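Local coordinates for disulfide isomerase DsbG N-terminal domain-containing protein (Helicobacter pylori, PDB 3TDG) that is probably a thiol-disulfide oxidoreductase of the DsbG type, a dimer whose thioredoxin-fold domains would act as a reductase on disulfides, at residues L35-V38 with I39-T43; K97-D100 with V101-V104; N108-V111 with Q112-A116; T117-N120 with S121-N125. All coordinates share one frame; numbering follows the deposited sequence.

Contact 1: residues L35-V38 with I39-T43; sequences LVSV and IEKQT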
loop_
_atom_site.group_PDB
_atom_site.type_symbol
_atom_site.label_atom_id
_atom_site.label_comp_id
_atom_site.label_asym_id
_atom_site.label_seq_id
_atom_site.Cartn_x
_atom_site.Cartn_y
_atom_site.Cartn_z
ATOM N N LEU A 35 27.816 -17.586 5.302
ATOM C CA LEU A 35 26.700 -16.762 4.918
ATOM C C LEU A 35 26.001 -16.219 6.140
ATOM O O LEU A 35 25.698 -15.070 6.199
ATOM C CB LEU A 35 25.746 -17.495 3.979
ATOM C CG LEU A 35 24.511 -18.208 4.482
ATOM C CD1 LEU A 35 23.428 -17.271 4.746
ATOM C CD2 LEU A 35 24.074 -19.177 3.466
ATOM N N VAL A 36 25.787 -17.069 7.116
ATOM C CA VAL A 36 25.169 -16.674 8.362
ATOM C C VAL A 36 25.954 -15.561 9.004
ATOM O O VAL A 36 25.416 -14.641 9.524
ATOM C CB VAL A 36 25.074 -17.844 9.344
ATOM C CG1 VAL A 36 24.600 -17.378 10.649
ATOM C CG2 VAL A 36 24.140 -18.867 8.843
ATOM N N SER A 37 27.254 -15.660 8.946
ATOM C CA SER A 37 28.081 -14.698 9.596
ATOM C C SER A 37 28.151 -13.397 8.817
ATOM O O SER A 37 28.176 -12.343 9.385
ATOM C CB SER A 37 29.443 -15.311 9.856
ATOM O OG SER A 37 30.465 -14.438 9.527
ATOM N N VAL A 38 28.127 -13.489 7.509
ATOM C CA VAL A 38 28.107 -12.304 6.707
ATOM C C VAL A 38 26.830 -11.513 6.961
ATOM O O VAL A 38 26.859 -10.324 7.070
ATOM C CB VAL A 38 28.266 -12.619 5.240
ATOM C CG1 VAL A 38 28.112 -11.409 4.447
ATOM C CG2 VAL A 38 29.586 -13.227 4.981
ATOM N N ILE A 39 25.718 -12.193 7.086
ATOM C CA ILE A 39 24.485 -11.514 7.338
ATOM C C ILE A 39 24.456 -10.951 8.738
ATOM O O ILE A 39 24.065 -9.840 8.936
ATOM C CB ILE A 39 23.284 -12.409 7.103
ATOM C CG1 ILE A 39 23.055 -12.577 5.620
ATOM C CG2 ILE A 39 22.056 -11.804 7.671
ATOM C CD1 ILE A 39 22.241 -13.749 5.277
ATOM N N GLU A 40 24.883 -11.731 9.707
ATOM C CA GLU A 40 24.887 -11.266 11.068
ATOM C C GLU A 40 25.628 -9.956 11.278
ATOM O O GLU A 40 25.129 -9.102 11.923
ATOM C CB GLU A 40 25.411 -12.322 12.003
ATOM C CG GLU A 40 24.930 -12.092 13.373
ATOM C CD GLU A 40 25.390 -13.105 14.357
ATOM O OE1 GLU A 40 26.371 -13.792 14.110
ATOM O OE2 GLU A 40 24.758 -13.195 15.388
ATOM N N LYS A 41 26.808 -9.818 10.711
ATOM C CA LYS A 41 27.637 -8.621 10.918
ATOM C C LYS A 41 26.962 -7.345 10.438
ATOM O O LYS A 41 27.121 -6.288 11.058
ATOM C CB LYS A 41 28.971 -8.708 10.170
ATOM C CG LYS A 41 29.781 -9.936 10.420
ATOM C CD LYS A 41 30.924 -10.015 9.370
ATOM C CE LYS A 41 32.286 -9.728 9.994
ATOM N NZ LYS A 41 32.571 -10.715 11.098
ATOM N N GLN A 42 26.255 -7.427 9.310
ATOM C CA GLN A 42 25.649 -6.227 8.747
ATOM C C GLN A 42 24.133 -6.092 8.965
ATOM O O GLN A 42 23.524 -5.160 8.472
ATOM C CB GLN A 42 26.088 -6.000 7.283
ATOM C CG GLN A 42 25.941 -7.198 6.376
ATOM C CD GLN A 42 26.766 -7.072 5.091
ATOM O OE1 GLN A 42 26.448 -6.279 4.211
ATOM N NE2 GLN A 42 27.819 -7.869 4.982
ATOM N N THR A 43 23.525 -6.990 9.736
ATOM C CA THR A 43 22.117 -6.808 10.110
ATOM C C THR A 43 21.872 -7.019 11.591
ATOM O O THR A 43 20.819 -6.660 12.101
ATOM C CB THR A 43 21.182 -7.800 9.376
ATOM O OG1 THR A 43 21.447 -9.129 9.842
ATOM C CG2 THR A 43 21.375 -7.720 7.895
#

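Contact 2: residues K97-D100 with V101-V104; sequences KSDD and VQLV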
loop_
_atom_site.group_PDB
_atom_site.type_symbol
_atom_site.label_atom_id
_atom_site.label_comp_id
_atom_site.label_asym_id
_atom_site.label_seq_id
_atom_site.Cartn_x
_atom_site.Cartn_y
_atom_site.Cartn_z
ATOM N N LYS A 97 17.583 -21.645 -18.507
ATOM C CA LYS A 97 17.189 -22.960 -17.979
ATOM C C LYS A 97 15.823 -22.873 -17.329
ATOM O O LYS A 97 15.656 -22.260 -16.258
ATOM C CB LYS A 97 18.211 -23.525 -16.990
ATOM C CG LYS A 97 19.664 -23.349 -17.413
ATOM C CD LYS A 97 19.998 -24.163 -18.654
ATOM C CE LYS A 97 20.709 -25.448 -18.284
ATOM N NZ LYS A 97 20.399 -26.542 -19.258
ATOM N N SER A 98 14.845 -23.488 -17.987
ATOM C CA SER A 98 13.463 -23.522 -17.504
ATOM C C SER A 98 13.282 -24.171 -16.109
ATOM O O SER A 98 12.366 -23.799 -15.366
ATOM C CB SER A 98 12.562 -24.218 -18.528
ATOM O OG SER A 98 11.194 -23.987 -18.208
ATOM N N ASP A 99 14.138 -25.131 -15.766
ATOM C CA ASP A 99 14.099 -25.770 -14.450
ATOM C C ASP A 99 14.398 -24.776 -13.312
ATOM O O ASP A 99 13.798 -24.851 -12.240
ATOM C CB ASP A 99 15.087 -26.939 -14.376
ATOM C CG ASP A 99 14.669 -28.143 -15.236
ATOM O OD1 ASP A 99 15.566 -28.754 -15.856
ATOM O OD2 ASP A 99 13.468 -28.496 -15.282
ATOM N N ASP A 100 15.331 -23.862 -13.550
ATOM C CA ASP A 100 15.691 -22.851 -12.544
ATOM C C ASP A 100 14.562 -21.843 -12.337
ATOM O O ASP A 100 14.225 -21.529 -11.192
ATOM C CB ASP A 100 16.983 -22.130 -12.920
ATOM C CG ASP A 100 18.230 -23.004 -12.742
ATOM O OD1 ASP A 100 18.153 -24.115 -12.159
ATOM O OD2 ASP A 100 19.314 -22.553 -13.173
ATOM N N VAL A 101 13.986 -21.361 -13.448
ATOM C CA VAL A 101 12.803 -20.480 -13.449
ATOM C C VAL A 101 11.678 -21.118 -12.637
ATOM O O VAL A 101 11.000 -20.442 -11.831
ATOM C CB VAL A 101 12.303 -20.160 -14.906
ATOM C CG1 VAL A 101 10.986 -19.373 -14.887
ATOM C CG2 VAL A 101 13.369 -19.414 -15.696
ATOM N N GLN A 102 11.508 -22.425 -12.845
ATOM C CA GLN A 102 10.497 -23.203 -12.149
ATOM C C GLN A 102 10.820 -23.350 -10.655
ATOM O O GLN A 102 9.947 -23.132 -9.809
ATOM C CB GLN A 102 10.334 -24.584 -12.788
ATOM C CG GLN A 102 9.829 -25.630 -11.809
ATOM C CD GLN A 102 9.229 -26.839 -12.472
ATOM O OE1 GLN A 102 9.910 -27.578 -13.207
ATOM N NE2 GLN A 102 7.941 -27.066 -12.210
ATOM N N LEU A 103 12.056 -23.753 -10.350
ATOM C CA LEU A 103 12.510 -23.875 -8.960
ATOM C C LEU A 103 12.238 -22.588 -8.173
ATOM O O LEU A 103 11.648 -22.634 -7.094
ATOM C CB LEU A 103 13.996 -24.211 -8.889
ATOM C CG LEU A 103 14.596 -24.218 -7.463
ATOM C CD1 LEU A 103 13.988 -25.304 -6.590
ATOM C CD2 LEU A 103 16.107 -24.388 -7.543
ATOM N N VAL A 104 12.657 -21.460 -8.742
ATOM C CA VAL A 104 12.478 -20.145 -8.148
ATOM C C VAL A 104 10.986 -19.814 -7.970
ATOM O O VAL A 104 10.588 -19.331 -6.912
ATOM C CB VAL A 104 13.249 -19.049 -8.956
ATOM C CG1 VAL A 104 12.885 -17.618 -8.505
ATOM C CG2 VAL A 104 14.763 -19.273 -8.834
HETATM O O HOH W 1 10.362 -26.767 -16.311
#

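Contact 3: residues N108-V111 with Q112-A116; sequences NQKV and QALNA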
loop_
_atom_site.group_PDB
_atom_site.type_symbol
_atom_site.label_atom_id
_atom_site.label_comp_id
_atom_site.label_asym_id
_atom_site.label_seq_id
_atom_site.Cartn_x
_atom_site.Cartn_y
_atom_site.Cartn_z
ATOM N N ASN A 108 9.509 -19.124 -4.387
ATOM C CA ASN A 108 8.797 -17.883 -4.107
ATOM C C ASN A 108 7.361 -18.121 -3.622
ATOM O O ASN A 108 6.966 -17.591 -2.594
ATOM C CB ASN A 108 8.831 -16.922 -5.305
ATOM C CG ASN A 108 10.220 -16.316 -5.528
ATOM O OD1 ASN A 108 11.123 -16.486 -4.706
ATOM N ND2 ASN A 108 10.398 -15.623 -6.648
ATOM N N GLN A 109 6.600 -18.942 -4.341
ATOM C CA GLN A 109 5.213 -19.202 -3.981
ATOM C C GLN A 109 5.063 -19.923 -2.633
ATOM O O GLN A 109 4.166 -19.601 -1.864
ATOM C CB GLN A 109 4.518 -19.977 -5.102
ATOM C CG GLN A 109 4.238 -19.074 -6.318
ATOM C CD GLN A 109 3.927 -19.850 -7.585
ATOM O OE1 GLN A 109 4.594 -19.684 -8.610
ATOM N NE2 GLN A 109 2.927 -20.711 -7.518
ATOM N N LYS A 110 5.939 -20.885 -2.362
ATOM C CA LYS A 110 5.939 -21.607 -1.084
ATOM C C LYS A 110 6.208 -20.651 0.108
ATOM O O LYS A 110 5.431 -20.620 1.056
ATOM C CB LYS A 110 6.961 -22.751 -1.124
ATOM C CG LYS A 110 7.103 -23.515 0.181
ATOM C CD LYS A 110 8.069 -24.691 0.042
ATOM C CE LYS A 110 9.509 -24.209 -0.140
ATOM N NZ LYS A 110 10.403 -25.387 -0.096
ATOM N N VAL A 111 7.278 -19.854 0.030
ATOM C CA VAL A 111 7.594 -18.883 1.095
ATOM C C VAL A 111 6.515 -17.793 1.254
ATOM O O VAL A 111 6.211 -17.386 2.369
ATOM C CB VAL A 111 9.020 -18.233 0.965
ATOM C CG1 VAL A 111 10.109 -19.288 0.754
ATOM C CG2 VAL A 111 9.066 -17.200 -0.117
ATOM N N GLN A 112 5.931 -17.332 0.150
ATOM C CA GLN A 112 4.861 -16.341 0.238
ATOM C C GLN A 112 3.631 -16.881 0.966
ATOM O O GLN A 112 2.954 -16.130 1.666
ATOM C CB GLN A 112 4.479 -15.790 -1.137
ATOM C CG GLN A 112 5.581 -14.927 -1.785
ATOM C CD GLN A 112 5.126 -14.255 -3.070
ATOM O OE1 GLN A 112 4.413 -14.847 -3.877
ATOM N NE2 GLN A 112 5.541 -13.023 -3.265
ATOM N N ALA A 113 3.351 -18.176 0.810
ATOM C CA ALA A 113 2.234 -18.813 1.508
ATOM C C ALA A 113 2.534 -18.990 2.998
ATOM O O ALA A 113 1.678 -18.711 3.838
ATOM C CB ALA A 113 1.874 -20.152 0.868
ATOM N N LEU A 114 3.746 -19.448 3.313
ATOM C CA LEU A 114 4.206 -19.562 4.703
ATOM C C LEU A 114 4.252 -18.208 5.424
ATOM O O LEU A 114 3.830 -18.115 6.573
ATOM C CB LEU A 114 5.574 -20.262 4.770
ATOM C CG LEU A 114 5.561 -21.750 4.387
ATOM C CD1 LEU A 114 6.975 -22.260 4.126
ATOM C CD2 LEU A 114 4.852 -22.623 5.457
ATOM N N ASN A 115 4.750 -17.173 4.743
ATOM C CA ASN A 115 4.896 -15.838 5.343
ATOM C C ASN A 115 3.540 -15.155 5.538
ATOM O O ASN A 115 3.353 -14.437 6.518
ATOM C CB ASN A 115 5.809 -14.920 4.515
ATOM C CG ASN A 115 7.250 -15.413 4.447
ATOM O OD1 ASN A 115 7.646 -16.290 5.194
ATOM N ND2 ASN A 115 8.034 -14.858 3.508
ATOM N N ALA A 116 2.619 -15.364 4.595
ATOM C CA ALA A 116 1.245 -14.878 4.747
ATOM C C ALA A 116 0.584 -15.452 6.012
ATOM O O ALA A 116 -0.063 -14.716 6.758
ATOM C CB ALA A 116 0.399 -15.176 3.489
#

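Contact 4: residues T117-N120 with S121-N125; sequences TQQN and SAKLN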
loop_
_atom_site.group_PDB
_atom_site.type_symbol
_atom_site.label_atom_id
_atom_site.label_comp_id
_atom_site.label_asym_id
_atom_site.label_seq_id
_atom_site.Cartn_x
_atom_site.Cartn_y
_atom_site.Cartn_z
ATOM N N THR A 117 0.761 -16.751 6.255
ATOM C CA THR A 117 0.253 -17.408 7.475
ATOM C C THR A 117 0.929 -16.882 8.751
ATOM O O THR A 117 0.262 -16.653 9.770
ATOM C CB THR A 117 0.465 -18.936 7.428
ATOM O OG1 THR A 117 -0.193 -19.461 6.276
ATOM C CG2 THR A 117 -0.111 -19.617 8.668
ATOM N N GLN A 118 2.255 -16.726 8.690
ATOM C CA GLN A 118 3.029 -16.223 9.823
ATOM C C GLN A 118 2.554 -14.810 10.201
ATOM O O GLN A 118 2.334 -14.520 11.376
ATOM C CB GLN A 118 4.534 -16.248 9.504
ATOM C CG GLN A 118 5.417 -15.630 10.588
ATOM C CD GLN A 118 5.260 -16.334 11.932
ATOM O OE1 GLN A 118 5.274 -17.563 12.007
ATOM N NE2 GLN A 118 5.117 -15.549 13.002
ATOM N N GLN A 119 2.373 -13.955 9.194
ATOM C CA GLN A 119 1.913 -12.591 9.394
ATOM C C GLN A 119 0.513 -12.581 9.988
ATOM O O GLN A 119 0.193 -11.757 10.845
ATOM C CB GLN A 119 1.911 -11.849 8.060
ATOM C CG GLN A 119 1.471 -10.385 8.107
ATOM C CD GLN A 119 1.503 -9.735 6.732
ATOM O OE1 GLN A 119 2.167 -8.722 6.518
ATOM N NE2 GLN A 119 0.798 -10.333 5.782
ATOM N N ASN A 120 -0.322 -13.506 9.524
ATOM C CA ASN A 120 -1.673 -13.607 10.048
ATOM C C ASN A 120 -1.673 -14.020 11.529
ATOM O O ASN A 120 -2.399 -13.444 12.329
ATOM C CB ASN A 120 -2.533 -14.553 9.202
ATOM C CG ASN A 120 -4.001 -14.274 9.368
ATOM O OD1 ASN A 120 -4.501 -13.252 8.902
ATOM N ND2 ASN A 120 -4.700 -15.169 10.054
ATOM N N SER A 121 -0.845 -14.999 11.890
ATOM C CA SER A 121 -0.715 -15.400 13.292
ATOM C C SER A 121 -0.250 -14.241 14.181
ATOM O O SER A 121 -0.820 -14.007 15.257
ATOM C CB SER A 121 0.213 -16.609 13.447
ATOM O OG SER A 121 -0.407 -17.772 12.919
ATOM N N ALA A 122 0.765 -13.512 13.716
ATOM C CA ALA A 122 1.308 -12.380 14.480
ATOM C C ALA A 122 0.274 -11.253 14.631
ATOM O O ALA A 122 0.212 -10.602 15.667
ATOM C CB ALA A 122 2.603 -11.857 13.846
ATOM N N LYS A 123 -0.535 -11.029 13.598
ATOM C CA LYS A 123 -1.627 -10.059 13.697
ATOM C C LYS A 123 -2.667 -10.485 14.739
ATOM O O LYS A 123 -3.156 -9.649 15.489
ATOM C CB LYS A 123 -2.286 -9.806 12.347
ATOM C CG LYS A 123 -1.466 -8.897 11.458
ATOM C CD LYS A 123 -2.168 -8.568 10.164
ATOM C CE LYS A 123 -1.294 -7.640 9.351
ATOM N NZ LYS A 123 -1.691 -7.709 7.939
ATOM N N LEU A 124 -2.965 -11.782 14.784
ATOM C CA LEU A 124 -3.894 -12.354 15.760
ATOM C C LEU A 124 -3.382 -12.212 17.195
ATOM O O LEU A 124 -4.099 -11.688 18.061
ATOM C CB LEU A 124 -4.211 -13.814 15.436
ATOM C CG LEU A 124 -5.253 -14.032 14.325
ATOM C CD1 LEU A 124 -5.290 -15.502 13.890
ATOM C CD2 LEU A 124 -6.656 -13.557 14.756
ATOM N N ASN A 125 -2.152 -12.679 17.436
ATOM C CA ASN A 125 -1.460 -12.441 18.698
ATOM C C ASN A 125 -1.515 -10.992 19.148
ATOM O O ASN A 125 -1.759 -10.729 20.320
ATOM C CB ASN A 125 -0.002 -12.864 18.608
ATOM C CG ASN A 125 0.163 -14.345 18.556
ATOM O OD1 ASN A 125 -0.800 -15.096 18.640
ATOM N ND2 ASN A 125 1.404 -14.789 18.419
HETATM O O HOH W 2 -2.534 -17.698 11.300
#

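Contact 1: residues L35-V38 with I39-T43
I39 sits one turn after L35 on the short helix 33-43, and the two side chains run side by side in the same direction, their CD1 methyls 3.8 Å apart. The backbone ties the same pair: I39 N donates to L35 O at 3.0 Å. Because CG1 of I39 is turned beside its own backbone N (chi1 -75°), the chain leans back over the L35 carbonyl before its CD1 meets the leucine. Both residues also pack on I86 of strand 85-88, so this face of the helix covers the antiparallel sheet.

E40 N bonds to V36 O at 3.0 Å, while the glutamate CB rests on that oxygen and its side chain also touches K46. K41 N reaches S37 O at 3.2 Å, and the lysine CG lies against that same oxygen, 3.1 Å away, before the chain bends further out. Q42 stands beside V38, the two pointing the same way; its NE2 is 3.6 Å from V38 CG1 and makes a weak, bent bond of 3.4 Å to V38 O. Its stronger partner is the backbone oxygen of S95 in the second subunit. At T43 the hydroxyl turns back to I39: OG1 donates to I39 O at 2.9 Å, arriving well above the carbonyl plane, and OG1 also bonds to K45 N beyond the segment.

The chemistry serves two surfaces: L35, V38 and I39 pack on I86 of their own sheet, V38 and I39 also reach S95 and F94 of the second subunit, and the Q42 amide, flanked by V38, adds a hydrogen bond across the dimer.

Contact 2: residues K97-D100 with V101-V104
D99 and L103 are joined by the shortest backbone bond here, L103 N to D99 O at 2.8 Å, with the leucine CB leaning on the same oxygen at 3.4 Å. Next to it V104 N donates almost straight to D100 O at 2.9 Å (172° at the hydrogen), and V104 CG2 rests 3.3 Å from that carbonyl oxygen. It gets there because this methyl is the one turned beside the valine's backbone N, with CG1 anti to it (chi1 170°). Q102 N bonds to S98 O at 3.0 Å. The opening turn is slacker: V101 N to K97 O is a weak bond of 3.4 Å.

On the outer face a single water spans one turn, donating to Q102 OE1 at 3.2 Å and lying at a weak 3.5 Å from S98 OG.

A second shell fixes the buried side. The D100 carboxylate turns from the helix to the loop that follows strand 48-54, where OD1 takes the backbone N-H of K56 and OD2, weakly, that of S57. D100 and V104 also pack on F93 of strand 93-95, and V101 touches Q42 of the second subunit.

These are the first two turns of an alpha-helix, with K97 at the N-cap position; the long helix 98-129 they begin runs from the N-terminal antiparallel sheet toward the thioredoxin-fold part, consistent with the linker helix of DsbC and DsbG.

Contact 3: residues N108-V111 with Q112-A116
V111 and N115 share the shortest of the main-chain bonds in this part of the long helix 98-129, the alpha-helical linker of a DsbG-type protein: N115 N donates to V111 O at 2.8 Å. Q112 N follows at 2.9 Å from N108 O. L114 N reaches K110 O at 3.1 Å, lying in the carbonyl plane, and the K110 oxygen takes a second, weak and strongly bent bond from A113 N, whose better acceptor is Q109 O.

Two polar side-chain ends reach the N-terminal sheet. K110 NZ forms a salt bridge with E51 of strand 48-54, and N115 OD1 accepts the backbone N-H of N74 on strand 74-79. Together these pin one side of the helix along the sheet. Separately, N108 ND2 makes a weak bond to S90 O in a loop.

Packing adds to these bonds. K110 and L114 lie side by side, pointing the same way; the lysine CG comes 4.1 Å from the leucine CD1, while NZ goes on to E51. V111 fits against N74 and P76 of strand 74-79. Q112 folds back along the preceding turn, CG beside its own backbone N (chi1 -68°), and a hexaethylene glycol molecule, probably from the crystallisation liquor, lies about 3 Å from its side chain. N115 is turned in a similar sense, which lays its amide over the carbonyl it already bonds through the backbone: CG is 3.0 Å from V111 O.

Contact 4: residues T117-N120 with S121-N125
Q119 and K123 run side by side in the same direction along the outer face of the helix. The glutamine starts with CG anti to its backbone N (chi1 -179°) and stays extended, while the lysine CG turns beside its own N (chi1 -77°) before its chain straightens. These different starts bring the chains alongside at their far ends, K123 NZ coming 4.0 Å from Q119 CD. The lysine CG also brushes Q119 O at 3.4 Å.

N120 and L124 meet at an angle instead, the asparagine ND2 lying 3.9 Å from the leucine CD1. S121 points OG back along the turn, and a water 2.7 Å from that hydroxyl also donates a weak bond to T117 O. Underneath, the backbone bonds are regular, from S121 N to T117 O at 2.9 Å through to L124 N on N120 O at 3.0 Å.

Toward the C-terminal end, helix 98-129 comes up against the thioredoxin-fold part: L124 packs on F259 and Y261 of strand 259-262, S121 touches Y261, N125 OD1 bonds to the Y261 hydroxyl, and N120 rests on V253 in the loop before that strand.

Contacts 2, 3 and 4 follow one another along helix 98-129. The centres of contacts 2 and 3 are about 17 Å apart, those of contacts 3 and 4 about 14 Å, and those of contacts 2 and 4 about 31 Å. Contact 1 is on a separate helix, 33-43, and touches none of them within the same chain: its nearest atoms are about 14 Å from contact 3. Contacts 1 and 2 nevertheless share the dimer interface, since Q42 of one subunit packs on V101 of the other. Contact 3 lies along the N-terminal sheet and contact 4 meets the other sheet, so the helix bridges both. The CxxC pair C159 and C162, probably the redox site, belongs to none of the four.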